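Local coordinates for 39 kDa initiator binding protein (PDB 1Q87) that binds the initiator (Inr) element of Trichomonas vaginalis core promoters as a whole protein, of which this chain is the C-domain, at residues 37-42 with 97-102; 44-49 with 61-66; 101-106 with 153-158. All coordinates share one frame; numbering follows the deposited sequence.

Interaction 1. Residues 37-42 with 97-102; sequences AKVDEI and DLYKFL
V39 drives into the flank of Y99 and is the most deeply engaged residue of the contact, in the place where the backbones of helix 29-47 and helix 95-105 come nearest, the CA atoms of V39 and Y99 being 5.8 Å apart. Its two methyls split the work. CG1, set anti to the valine's own backbone N (chi1 179°), lies on the main chain of the facing helix, 3.8 Å from the CA of Y99. CG2 goes to the aromatic side chain instead and comes within 3.7 Å of CD1 of Y99, approaching the ring obliquely. Between them the two methyls seat the valine in the angle between the tyrosine's ring and its backbone, and the two side chains cross at about a right angle. The ring is held from further out: F35 meets it edge-to-face and its OH is hydrogen-bonded to the backbone N of I24.

One helical turn on, I42 extends the apolar patch. Its CG2 branch crosses L98, with I42 CG2 3.7 Å from L98 CD1, while its longer branch meets L102 tip to tip, I42 CD1 and L102 CD1 being 4.0 Å apart. F67 of helix 56-67 packs on both I42 and L102.

Around the helix from this patch the character changes. K38 swings its amine away from helix 95-105 and over its own helix, where NZ stands 3.3 Å from OE1 of E41 in a salt bridge whose hydrogen bonds are weak; both residues are partly exposed. D40 points away from helix 95-105, although its side chain touches K95.

On helix 95-105, V39 rests among K95, L98, Y99 and L102, spaced i, i+3, i+4, i+7: a local knobs-into-holes crossing, at 120°, of two helices in the helical part of the C-domain.

Interaction 2. Residues 44-49 with 61-66; sequences FRLTQK and EKAAEY
K62 is the first residue of segment 61-66, on helix 56-67, to meet the other segment, and it does so with the base of its chain. L46 CD2 sits 3.5 Å from K62 CB and 3.4 Å from K62 O, while K62 CG in turn lies 3.5 Å from L46 O. The two side chains slide past each other in opposite directions, and the lysine's amine leads away towards E61, with which it makes a long salt bridge. At A63 the other leucine branch takes over, L46 CD1 being 3.9 Å from A63 CB. The two branches of L46 thus divide the surface, CD2 over K62 and the CB of Y66, CD1 on A63.

This is a helix-strand-helix connection, 29-47, 53-55 and 56-67, whose two helices pack on each other. Helix 29-47 ends at T47, and Q48 leaves it with positive phi; the chain then returns through strand 53-55, which pairs antiparallel with 92-94, into helix 56-67. Helix 74-84 packs on that helix through A64.

Y66 finishes the contact. Its CB is 4.0 Å from L46 CD2, and with CG anti to the backbone N (chi1 -174°) the ring is carried across to R45. R45 NE makes a weak, bent hydrogen bond to Y66 OH (3.1 Å, 130° at the hydrogen). NH2 of R45 lies in the plane of the tyrosine ring at its edge, 3.3 Å from Y66 CE2, with guanidinium and ring planes 57° apart, and the ring of Y108 also meets that of Y66.

Interaction 3. Residues 101-106 with 153-158; sequences FLAMFG and NEPNCL
A103 and P155 are in direct contact: the alanine methyl rests on the proline ring, A103 CB lying 3.6 Å from P155 CB and 3.8 Å from P155 CG. Beside them the backbone of helix 95-105 meets the next residue. A103 O is 3.1 Å from N156 CB and 3.3 Å from N156 CA, and the latter is a CA-H...O contact, well off straight with 122° at the hydrogen. M104 adds the other flank, its CG 3.2 Å from P155 O. With CG anti to the carbonyl carbon (chi1 -58°), the methionine passes beside the P155 carbonyl before its chain bends at the sulphur, and it also packs on I84 of helix 74-84.

The second shell is polar and centres on N171. Its ND2 donates to A103 O, and its main-chain O accepts from ND2 of N156, so one asparagine ties both sides of the contact together. N156 ND2 also donates to G25 O. A chi1 of 61° sets the N156 amide between its own backbone N and carbonyl carbon, leading away from the helix and towards these partners. M22, against P155, and I24, against A103 and N156, add apolar packing.

Within 153-158 a type I turn shapes the corner. It runs from E154 to C157, closed by C157 N to E154 O at 2.8 Å, and presents P155 and N156. Backbone bonds tie N156 to N171, L158 to I169 and C157 to D151, which makes this the connection between the antiparallel strands 147-151 and 157-162: a beta hairpin of the five-stranded sheet, its turn packed against helix 95-105.

In the fold
Helix 95-105 is the shared element of interactions 1 and 3: helix 29-47 lies against it in interaction 1, and the sheet's hairpin turn meets it in interaction 3. The two contacts abut where Y99 and K100 pack on P155. Both are buried, but interaction 1 is carried by apolar side chains, whereas in interaction 3 main-chain oxygens (A103 O, P155 O) take a large part and the contact is bordered by hydrogen bonds of N156 and N171. Interaction 2 lies further from the chain's centre, partly exposed, and adds a weak polar bond to its leucine packing. It shares helix 29-47 with interaction 1, with Y66 close to E41 and I42, but does not touch interaction 3.

Interaction 1. Residues 37-42 with 97-102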
loop_
_atom_site.group_PDB
_atom_site.type_symbol
_atom_site.label_atom_id
_atom_site.label_comp_id
_atom_site.label_asym_id
_atom_site.label_seq_id
_atom_site.Cartn_x
_atom_site.Cartn_y
_atom_site.Cartn_z
ATOM N N ALA A 37 -3.395 -9.387 -14.395
ATOM C CA ALA A 37 -2.775 -9.295 -15.705
ATOM C C ALA A 37 -1.649 -8.263 -15.629
ATOM O O ALA A 37 -0.588 -8.480 -16.212
ATOM C CB ALA A 37 -3.794 -8.884 -16.741
ATOM N N LYS A 38 -1.870 -7.152 -14.915
ATOM C CA LYS A 38 -0.820 -6.156 -14.792
ATOM C C LYS A 38 0.391 -6.686 -14.063
ATOM O O LYS A 38 1.512 -6.425 -14.466
ATOM C CB LYS A 38 -1.297 -4.896 -14.059
ATOM C CG LYS A 38 -1.592 -3.741 -14.954
ATOM C CD LYS A 38 -0.401 -3.278 -15.768
ATOM C CE LYS A 38 -0.912 -2.443 -16.948
ATOM N NZ LYS A 38 0.165 -1.656 -17.603
ATOM N N VAL A 39 0.162 -7.380 -12.956
ATOM C CA VAL A 39 1.263 -7.913 -12.179
ATOM C C VAL A 39 2.130 -8.804 -13.086
ATOM O O VAL A 39 3.369 -8.712 -13.049
ATOM C CB VAL A 39 0.770 -8.726 -10.957
ATOM C CG1 VAL A 39 1.987 -9.295 -10.192
ATOM C CG2 VAL A 39 -0.094 -7.834 -9.994
ATOM N N ASP A 40 1.483 -9.650 -13.887
ATOM C CA ASP A 40 2.185 -10.530 -14.828
ATOM C C ASP A 40 3.045 -9.705 -15.780
ATOM O O ASP A 40 4.235 -9.924 -15.910
ATOM C CB ASP A 40 1.194 -11.342 -15.657
ATOM C CG ASP A 40 0.474 -12.412 -14.842
ATOM O OD1 ASP A 40 1.109 -13.014 -13.938
ATOM O OD2 ASP A 40 -0.722 -12.659 -15.129
ATOM N N GLU A 41 2.442 -8.741 -16.446
ATOM C CA GLU A 41 3.197 -7.883 -17.352
ATOM C C GLU A 41 4.457 -7.271 -16.709
ATOM O O GLU A 41 5.578 -7.376 -17.243
ATOM C CB GLU A 41 2.310 -6.742 -17.866
ATOM C CG GLU A 41 3.076 -5.653 -18.627
ATOM C CD GLU A 41 2.268 -4.354 -18.801
ATOM O OE1 GLU A 41 1.050 -4.434 -19.067
ATOM O OE2 GLU A 41 2.861 -3.251 -18.684
ATOM N N ILE A 42 4.288 -6.639 -15.556
ATOM C CA ILE A 42 5.419 -5.979 -14.913
ATOM C C ILE A 42 6.497 -6.937 -14.418
ATOM O O ILE A 42 7.697 -6.624 -14.460
ATOM C CB ILE A 42 4.913 -5.082 -13.779
ATOM C CG1 ILE A 42 3.999 -3.994 -14.373
ATOM C CG2 ILE A 42 6.057 -4.518 -12.996
ATOM C CD1 ILE A 42 3.446 -3.038 -13.338
ATOM N N ASP A 97 5.440 -11.610 -4.582
ATOM C CA ASP A 97 5.969 -10.446 -3.826
ATOM C C ASP A 97 5.628 -9.141 -4.576
ATOM O O ASP A 97 5.236 -8.141 -3.949
ATOM C CB ASP A 97 7.473 -10.571 -3.645
ATOM C CG ASP A 97 7.849 -11.808 -2.825
ATOM O OD1 ASP A 97 7.437 -11.877 -1.644
ATOM O OD2 ASP A 97 8.532 -12.720 -3.346
ATOM N N LEU A 98 5.750 -9.159 -5.909
ATOM C CA LEU A 98 5.414 -7.992 -6.713
ATOM C C LEU A 98 3.908 -7.756 -6.555
ATOM O O LEU A 98 3.470 -6.617 -6.393
ATOM C CB LEU A 98 5.735 -8.223 -8.193
ATOM C CG LEU A 98 6.406 -7.181 -9.126
ATOM C CD1 LEU A 98 5.687 -7.151 -10.451
ATOM C CD2 LEU A 98 6.417 -5.810 -8.552
ATOM N N TYR A 99 3.116 -8.829 -6.615
ATOM C CA TYR A 99 1.653 -8.732 -6.459
ATOM C C TYR A 99 1.306 -8.001 -5.136
ATOM O O TYR A 99 0.503 -7.077 -5.094
ATOM C CB TYR A 99 1.032 -10.124 -6.425
ATOM C CG TYR A 99 -0.480 -10.133 -6.405
ATOM C CD1 TYR A 99 -1.195 -10.345 -7.581
ATOM C CD2 TYR A 99 -1.206 -9.954 -5.210
ATOM C CE1 TYR A 99 -2.591 -10.396 -7.589
ATOM C CE2 TYR A 99 -2.654 -9.996 -5.210
ATOM C CZ TYR A 99 -3.316 -10.227 -6.418
ATOM O OH TYR A 99 -4.684 -10.333 -6.508
ATOM N N LYS A 100 1.946 -8.426 -4.068
ATOM C CA LYS A 100 1.747 -7.825 -2.768
ATOM C C LYS A 100 2.097 -6.328 -2.795
ATOM O O LYS A 100 1.316 -5.481 -2.330
ATOM C CB LYS A 100 2.638 -8.548 -1.750
ATOM C CG LYS A 100 2.514 -8.055 -0.337
ATOM C CD LYS A 100 2.591 -9.220 0.668
ATOM C CE LYS A 100 4.025 -9.563 1.064
ATOM N NZ LYS A 100 4.103 -10.351 2.342
ATOM N N PHE A 101 3.262 -6.023 -3.377
ATOM C CA PHE A 101 3.786 -4.656 -3.417
ATOM C C PHE A 101 2.924 -3.717 -4.234
ATOM O O PHE A 101 2.641 -2.599 -3.816
ATOM C CB PHE A 101 5.215 -4.665 -3.946
ATOM C CG PHE A 101 5.879 -3.340 -3.906
ATOM C CD1 PHE A 101 6.202 -2.754 -2.694
ATOM C CD2 PHE A 101 6.157 -2.652 -5.080
ATOM C CE1 PHE A 101 6.787 -1.500 -2.645
ATOM C CE2 PHE A 101 6.747 -1.393 -5.039
ATOM C CZ PHE A 101 7.060 -0.819 -3.818
ATOM N N LEU A 102 2.503 -4.166 -5.396
ATOM C CA LEU A 102 1.651 -3.363 -6.256
ATOM C C LEU A 102 0.225 -3.254 -5.649
ATOM O O LEU A 102 -0.487 -2.255 -5.832
ATOM C CB LEU A 102 1.618 -3.988 -7.678
ATOM C CG LEU A 102 2.880 -3.760 -8.566
ATOM C CD1 LEU A 102 2.912 -4.716 -9.731
ATOM C CD2 LEU A 102 2.903 -2.312 -9.096
#

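Interaction 2. Residues 44-49 with 61-66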
loop_
_atom_site.group_PDB
_atom_site.type_symbol
_atom_site.label_atom_id
_atom_site.label_comp_id
_atom_site.label_asym_id
_atom_site.label_seq_id
_atom_site.Cartn_x
_atom_site.Cartn_y
_atom_site.Cartn_z
ATOM N N PHE A 44 7.232 -9.816 -15.766
ATOM C CA PHE A 44 7.871 -10.264 -16.971
ATOM C C PHE A 44 8.833 -9.215 -17.497
ATOM O O PHE A 44 9.942 -9.553 -17.844
ATOM C CB PHE A 44 6.832 -10.624 -18.036
ATOM C CG PHE A 44 7.437 -11.197 -19.300
ATOM C CD1 PHE A 44 8.250 -12.330 -19.246
ATOM C CD2 PHE A 44 7.194 -10.608 -20.540
ATOM C CE1 PHE A 44 8.806 -12.861 -20.400
ATOM C CE2 PHE A 44 7.740 -11.130 -21.696
ATOM C CZ PHE A 44 8.552 -12.263 -21.629
ATOM N N ARG A 45 8.414 -7.952 -17.548
ATOM C CA ARG A 45 9.294 -6.881 -17.998
ATOM C C ARG A 45 10.481 -6.710 -17.051
ATOM O O ARG A 45 11.540 -6.257 -17.456
ATOM C CB ARG A 45 8.532 -5.560 -18.073
ATOM C CG ARG A 45 7.288 -5.625 -18.945
ATOM C CD ARG A 45 6.290 -4.532 -18.574
ATOM N NE ARG A 45 6.910 -3.226 -18.677
ATOM C CZ ARG A 45 7.291 -2.691 -19.825
ATOM N NH1 ARG A 45 7.100 -3.357 -20.958
ATOM N NH2 ARG A 45 7.878 -1.503 -19.841
ATOM N N LEU A 46 10.316 -7.081 -15.788
ATOM C CA LEU A 46 11.403 -6.921 -14.832
ATOM C C LEU A 46 12.372 -8.110 -14.749
ATOM O O LEU A 46 13.543 -7.952 -14.415
ATOM C CB LEU A 46 10.824 -6.647 -13.430
ATOM C CG LEU A 46 10.142 -5.321 -13.039
ATOM C CD1 LEU A 46 9.856 -5.264 -11.522
ATOM C CD2 LEU A 46 11.073 -4.190 -13.372
ATOM N N THR A 47 11.872 -9.292 -15.058
ATOM C CA THR A 47 12.630 -10.531 -14.943
ATOM C C THR A 47 12.741 -11.351 -16.261
ATOM O O THR A 47 13.457 -12.338 -16.304
ATOM C CB THR A 47 11.950 -11.473 -13.875
ATOM O OG1 THR A 47 10.688 -11.938 -14.398
ATOM C CG2 THR A 47 11.683 -10.737 -12.531
ATOM N N GLN A 48 12.028 -10.945 -17.312
ATOM C CA GLN A 48 12.010 -11.669 -18.596
ATOM C C GLN A 48 11.733 -13.120 -18.287
ATOM O O GLN A 48 12.255 -14.022 -18.950
ATOM C CB GLN A 48 13.353 -11.578 -19.333
ATOM C CG GLN A 48 13.734 -10.189 -19.839
ATOM C CD GLN A 48 14.290 -9.336 -18.732
ATOM O OE1 GLN A 48 15.328 -9.659 -18.154
ATOM N NE2 GLN A 48 13.598 -8.252 -18.413
ATOM N N LYS A 49 10.888 -13.342 -17.291
ATOM C CA LYS A 49 10.576 -14.696 -16.836
ATOM C C LYS A 49 9.124 -14.698 -16.406
ATOM O O LYS A 49 8.754 -13.847 -15.622
ATOM C CB LYS A 49 11.504 -15.001 -15.651
ATOM C CG LYS A 49 11.480 -16.400 -15.131
ATOM C CD LYS A 49 12.814 -16.741 -14.466
ATOM C CE LYS A 49 13.183 -15.783 -13.360
ATOM N NZ LYS A 49 14.496 -16.153 -12.729
ATOM N N GLU A 61 16.205 -3.740 -7.624
ATOM C CA GLU A 61 16.941 -2.851 -8.517
ATOM C C GLU A 61 16.122 -2.594 -9.785
ATOM O O GLU A 61 15.947 -1.449 -10.169
ATOM C CB GLU A 61 18.304 -3.480 -8.842
ATOM C CG GLU A 61 19.459 -2.516 -8.927
ATOM C CD GLU A 61 20.082 -2.468 -10.315
ATOM O OE1 GLU A 61 21.109 -1.764 -10.472
ATOM O OE2 GLU A 61 19.547 -3.125 -11.241
ATOM N N LYS A 62 15.618 -3.646 -10.431
ATOM C CA LYS A 62 14.799 -3.454 -11.636
ATOM C C LYS A 62 13.531 -2.688 -11.304
ATOM O O LYS A 62 13.137 -1.775 -12.040
ATOM C CB LYS A 62 14.395 -4.776 -12.283
ATOM C CG LYS A 62 15.577 -5.618 -12.799
ATOM C CD LYS A 62 16.498 -4.767 -13.637
ATOM C CE LYS A 62 17.751 -5.505 -14.064
ATOM N NZ LYS A 62 18.670 -4.578 -14.786
ATOM N N ALA A 63 12.908 -3.042 -10.186
ATOM C CA ALA A 63 11.678 -2.378 -9.784
ATOM C C ALA A 63 11.966 -0.893 -9.524
ATOM O O ALA A 63 11.176 -0.033 -9.934
ATOM C CB ALA A 63 11.073 -3.041 -8.545
ATOM N N ALA A 64 13.102 -0.590 -8.895
ATOM C CA ALA A 64 13.413 0.803 -8.625
ATOM C C ALA A 64 13.456 1.590 -9.926
ATOM O O ALA A 64 12.742 2.598 -10.091
ATOM C CB ALA A 64 14.761 0.943 -7.864
ATOM N N GLU A 65 14.264 1.099 -10.857
ATOM C CA GLU A 65 14.422 1.759 -12.118
ATOM C C GLU A 65 13.089 2.012 -12.759
ATOM O O GLU A 65 12.868 3.061 -13.335
ATOM C CB GLU A 65 15.252 0.909 -13.085
ATOM C CG GLU A 65 16.764 0.881 -12.861
ATOM C CD GLU A 65 17.420 -0.359 -13.507
ATOM O OE1 GLU A 65 16.865 -0.899 -14.516
ATOM O OE2 GLU A 65 18.488 -0.789 -12.997
ATOM N N TYR A 66 12.193 1.050 -12.659
ATOM C CA TYR A 66 10.922 1.166 -13.337
ATOM C C TYR A 66 9.830 1.909 -12.580
ATOM O O TYR A 66 8.925 2.449 -13.209
ATOM C CB TYR A 66 10.457 -0.236 -13.711
ATOM C CG TYR A 66 9.205 -0.341 -14.547
ATOM C CD1 TYR A 66 7.951 -0.453 -13.958
ATOM C CD2 TYR A 66 9.283 -0.425 -15.925
ATOM C CE1 TYR A 66 6.797 -0.661 -14.728
ATOM C CE2 TYR A 66 8.133 -0.623 -16.707
ATOM C CZ TYR A 66 6.896 -0.741 -16.101
ATOM O OH TYR A 66 5.765 -0.913 -16.874
#

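Interaction 3. Residues 101-106 with 153-158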
loop_
_atom_site.group_PDB
_atom_site.type_symbol
_atom_site.label_atom_id
_atom_site.label_comp_id
_atom_site.label_asym_id
_atom_site.label_seq_id
_atom_site.Cartn_x
_atom_site.Cartn_y
_atom_site.Cartn_z
ATOM N N PHE A 101 3.262 -6.023 -3.377
ATOM C CA PHE A 101 3.786 -4.656 -3.417
ATOM C C PHE A 101 2.924 -3.717 -4.234
ATOM O O PHE A 101 2.641 -2.599 -3.816
ATOM C CB PHE A 101 5.215 -4.665 -3.946
ATOM C CG PHE A 101 5.879 -3.340 -3.906
ATOM C CD1 PHE A 101 6.202 -2.754 -2.694
ATOM C CD2 PHE A 101 6.157 -2.652 -5.080
ATOM C CE1 PHE A 101 6.787 -1.500 -2.645
ATOM C CE2 PHE A 101 6.747 -1.393 -5.039
ATOM C CZ PHE A 101 7.060 -0.819 -3.818
ATOM N N LEU A 102 2.503 -4.166 -5.396
ATOM C CA LEU A 102 1.651 -3.363 -6.256
ATOM C C LEU A 102 0.225 -3.254 -5.649
ATOM O O LEU A 102 -0.487 -2.255 -5.832
ATOM C CB LEU A 102 1.618 -3.988 -7.678
ATOM C CG LEU A 102 2.880 -3.760 -8.566
ATOM C CD1 LEU A 102 2.912 -4.716 -9.731
ATOM C CD2 LEU A 102 2.903 -2.312 -9.096
ATOM N N ALA A 103 -0.170 -4.274 -4.901
ATOM C CA ALA A 103 -1.488 -4.309 -4.255
ATOM C C ALA A 103 -1.549 -3.242 -3.176
ATOM O O ALA A 103 -2.557 -2.581 -3.039
ATOM C CB ALA A 103 -1.752 -5.685 -3.631
ATOM N N MET A 104 -0.470 -3.083 -2.421
ATOM C CA MET A 104 -0.421 -2.067 -1.367
ATOM C C MET A 104 -0.345 -0.650 -1.903
ATOM O O MET A 104 -1.107 0.207 -1.472
ATOM C CB MET A 104 0.786 -2.250 -0.440
ATOM C CG MET A 104 0.849 -3.606 0.255
ATOM S SD MET A 104 2.239 -3.630 1.337
ATOM C CE MET A 104 3.509 -4.344 0.193
ATOM N N PHE A 105 0.551 -0.411 -2.861
ATOM C CA PHE A 105 0.751 0.941 -3.377
ATOM C C PHE A 105 0.660 1.215 -4.885
ATOM O O PHE A 105 1.059 2.280 -5.320
ATOM C CB PHE A 105 2.078 1.446 -2.900
ATOM C CG PHE A 105 2.248 1.408 -1.422
ATOM C CD1 PHE A 105 1.538 2.290 -0.585
ATOM C CD2 PHE A 105 3.179 0.550 -0.858
ATOM C CE1 PHE A 105 1.771 2.303 0.800
ATOM C CE2 PHE A 105 3.430 0.549 0.530
ATOM C CZ PHE A 105 2.734 1.416 1.359
ATOM N N GLY A 106 0.157 0.274 -5.679
ATOM C CA GLY A 106 0.019 0.519 -7.101
ATOM C C GLY A 106 -1.213 1.385 -7.400
ATOM O O GLY A 106 -1.971 1.719 -6.480
ATOM N N ASN A 153 -2.823 -11.908 3.109
ATOM C CA ASN A 153 -3.681 -12.616 2.136
ATOM C C ASN A 153 -4.600 -11.780 1.264
ATOM O O ASN A 153 -5.206 -12.306 0.342
ATOM C CB ASN A 153 -4.551 -13.645 2.843
ATOM C CG ASN A 153 -3.842 -14.939 3.038
ATOM O OD1 ASN A 153 -3.843 -15.786 2.144
ATOM N ND2 ASN A 153 -3.201 -15.104 4.200
ATOM N N GLU A 154 -4.711 -10.494 1.570
ATOM C CA GLU A 154 -5.531 -9.533 0.832
ATOM C C GLU A 154 -4.621 -8.283 0.929
ATOM O O GLU A 154 -4.939 -7.296 1.601
ATOM C CB GLU A 154 -6.852 -9.371 1.593
ATOM C CG GLU A 154 -7.958 -8.586 0.885
ATOM C CD GLU A 154 -9.333 -8.897 1.481
ATOM O OE1 GLU A 154 -10.259 -8.078 1.342
ATOM O OE2 GLU A 154 -9.487 -9.975 2.089
ATOM N N PRO A 155 -3.473 -8.328 0.234
ATOM C CA PRO A 155 -2.468 -7.260 0.235
ATOM C C PRO A 155 -2.808 -5.784 0.018
ATOM O O PRO A 155 -1.998 -4.964 0.405
ATOM C CB PRO A 155 -1.373 -7.781 -0.704
ATOM C CG PRO A 155 -1.999 -8.866 -1.481
ATOM C CD PRO A 155 -3.408 -9.109 -1.000
ATOM N N ASN A 156 -3.965 -5.436 -0.562
ATOM C CA ASN A 156 -4.357 -4.029 -0.731
ATOM C C ASN A 156 -5.182 -3.602 0.483
ATOM O O ASN A 156 -5.708 -2.490 0.529
ATOM C CB ASN A 156 -5.216 -3.821 -1.997
ATOM C CG ASN A 156 -6.513 -4.615 -1.965
ATOM O OD1 ASN A 156 -6.555 -5.738 -1.450
ATOM N ND2 ASN A 156 -7.580 -4.053 -2.552
ATOM N N CYS A 157 -5.300 -4.477 1.473
ATOM C CA CYS A 157 -6.092 -4.143 2.656
ATOM C C CYS A 157 -5.223 -3.804 3.856
ATOM O O CYS A 157 -4.483 -4.648 4.364
ATOM C CB CYS A 157 -7.024 -5.318 3.031
ATOM S SG CYS A 157 -8.012 -5.039 4.553
ATOM N N LEU A 158 -5.307 -2.563 4.312
ATOM C CA LEU A 158 -4.545 -2.157 5.485
ATOM C C LEU A 158 -5.409 -2.429 6.727
ATOM O O LEU A 158 -6.539 -1.954 6.843
ATOM C CB LEU A 158 -4.185 -0.659 5.417
ATOM C CG LEU A 158 -3.609 -0.044 6.712
ATOM C CD1 LEU A 158 -2.217 -0.630 6.954
ATOM C CD2 LEU A 158 -3.569 1.522 6.636
#